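Local coordinates for protein endoglucanase family 5 (Clostridium acetobutylicum ATCC 824, PDB 6PZ7) that probably hydrolyses internal beta-1,4-glycosidic bonds of cellulose and related plant polysaccharides as a broad-specificity endoglucanase of glycoside hydrolase family 5, subfamily 4, at residues 118-121 against 122-126. Numbering follows the deposited sequence.
Sequences TDEL and TKVWG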
loop_
_atom_site.group_PDB
_atom_site.type_symbol
_atom_site.label_atom_id
_atom_site.label_comp_id
_atom_site.label_asym_id
_atom_site.label_seq_id
_atom_site.Cartn_x
_atom_site.Cartn_y
_atom_site.Cartn_z
ATOM N N THR A 118 15.648 13.337 -4.808
ATOM C CA THR A 118 16.382 12.152 -5.229
ATOM C C THR A 118 17.527 11.854 -4.278
ATOM O O THR A 118 17.766 10.692 -3.875
ATOM C CB THR A 118 16.908 12.351 -6.644
ATOM O OG1 THR A 118 15.786 12.428 -7.534
ATOM C CG2 THR A 118 17.855 11.226 -7.095
ATOM N N ASP A 119 18.247 12.886 -3.888
ATOM C CA ASP A 119 19.360 12.692 -2.976
ATOM C C ASP A 119 18.857 12.152 -1.645
ATOM O O ASP A 119 19.423 11.206 -1.089
ATOM C CB ASP A 119 20.105 14.013 -2.792
ATOM C CG ASP A 119 21.223 13.878 -1.816
ATOM O OD1 ASP A 119 22.221 13.222 -2.171
ATOM O OD2 ASP A 119 21.083 14.378 -0.703
ATOM N N GLU A 120 17.826 12.758 -1.077
ATOM C CA GLU A 120 17.334 12.300 0.219
ATOM C C GLU A 120 16.771 10.881 0.110
ATOM O O GLU A 120 16.971 10.055 1.007
ATOM C CB GLU A 120 16.309 13.288 0.796
ATOM C CG GLU A 120 15.964 12.885 2.201
ATOM C CD GLU A 120 15.144 13.904 2.995
ATOM O OE1 GLU A 120 14.924 15.033 2.516
ATOM O OE2 GLU A 120 14.726 13.506 4.133
ATOM N N LEU A 121 16.068 10.561 -0.974
ATOM C CA LEU A 121 15.535 9.222 -1.158
ATOM C C LEU A 121 16.645 8.208 -1.186
ATOM O O LEU A 121 16.498 7.119 -0.624
ATOM C CB LEU A 121 14.800 9.168 -2.488
ATOM C CG LEU A 121 13.315 9.425 -2.487
ATOM C CD1 LEU A 121 12.806 9.482 -3.937
ATOM C CD2 LEU A 121 12.553 8.354 -1.658
ATOM N N THR A 122 17.761 8.526 -1.826
ATOM C CA THR A 122 18.899 7.620 -1.846
ATOM C C THR A 122 19.386 7.356 -0.426
ATOM O O THR A 122 19.610 6.200 -0.040
ATOM C CB THR A 122 20.035 8.201 -2.704
ATOM O OG1 THR A 122 19.574 8.457 -4.031
ATOM C CG2 THR A 122 21.190 7.258 -2.776
ATOM N N LYS A 123 19.577 8.417 0.361
ATOM C CA LYS A 123 20.091 8.235 1.716
ATOM C C LYS A 123 19.112 7.466 2.592
ATOM O O LYS A 123 19.498 6.597 3.383
ATOM C CB LYS A 123 20.386 9.599 2.363
ATOM C CG LYS A 123 21.796 10.119 2.167
ATOM C CD LYS A 123 22.099 10.538 0.709
ATOM C CE LYS A 123 23.495 11.215 0.593
ATOM N NZ LYS A 123 23.768 11.580 -0.801
ATOM N N VAL A 124 17.831 7.797 2.488
ATOM C CA VAL A 124 16.806 7.187 3.342
ATOM C C VAL A 124 16.558 5.726 2.957
ATOM O O VAL A 124 16.626 4.845 3.813
ATOM C CB VAL A 124 15.515 8.033 3.337
ATOM C CG1 VAL A 124 14.378 7.311 4.008
ATOM C CG2 VAL A 124 15.767 9.374 4.000
ATOM N N TRP A 125 16.295 5.439 1.677
ATOM C CA TRP A 125 16.146 4.041 1.269
ATOM C C TRP A 125 17.427 3.246 1.487
ATOM O O TRP A 125 17.372 2.041 1.762
ATOM C CB TRP A 125 15.631 3.873 -0.168
ATOM C CG TRP A 125 14.153 3.645 -0.239
ATOM C CD1 TRP A 125 13.194 4.467 -0.725
ATOM C CD2 TRP A 125 13.464 2.517 0.303
ATOM N NE1 TRP A 125 11.957 3.925 -0.569
ATOM C CE2 TRP A 125 12.093 2.728 0.091
ATOM C CE3 TRP A 125 13.872 1.340 0.964
ATOM C CZ2 TRP A 125 11.131 1.815 0.532
ATOM C CZ3 TRP A 125 12.918 0.436 1.357
ATOM C CH2 TRP A 125 11.560 0.680 1.152
ATOM N N GLY A 126 18.614 3.859 1.407
ATOM C CA GLY A 126 19.829 3.100 1.685
ATOM C C GLY A 126 19.837 2.565 3.101
ATOM O O GLY A 126 20.194 1.414 3.359
#
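Two successive turns of one alpha helix are joined by i to i+4 backbone bonds from Thr122, Lys123, Val124 and Trp125 back to Thr118, Asp119, Glu120 and Leu121, the shortest being Val124 N to Glu120 O at 2.8 Å. Thr118 O is gripped twice: Thr122 N lies 3.0 Å away, and Thr122 OG1, donating at 2.9 Å, reaches the same Thr118 O from the opposite face of its carbonyl plane. The Thr122 hydroxyl can do this because chi1 of -57° sets OG1 beside its own backbone N. One residue further along, in the conformer given, one of two, a salt bridge joins Lys123 NZ to Asp119 OD1 at 2.6 Å. The lysine bends at chi2 (70°), bringing CD against Asp119 O, and its ammonium meets the syn side of OD1, 26° out of the carboxylate plane. Leu121 and Trp125 run side by side, Leu121 CD2 touching the indole edge at CD1, 4.0 Å away, while Trp125 NE1 is hydrogen-bonded to Thr143 O. Glu120 CG rests against Val124 CG2 (3.9 Å). Leu121 and Thr122 also touch helix 161-180. The i to i+4 pattern is that of a regular alpha helix, here helix 111-132, connecting parallel strands 95-99 and 139-142 in the family 5 (beta/alpha)8 TIM barrel.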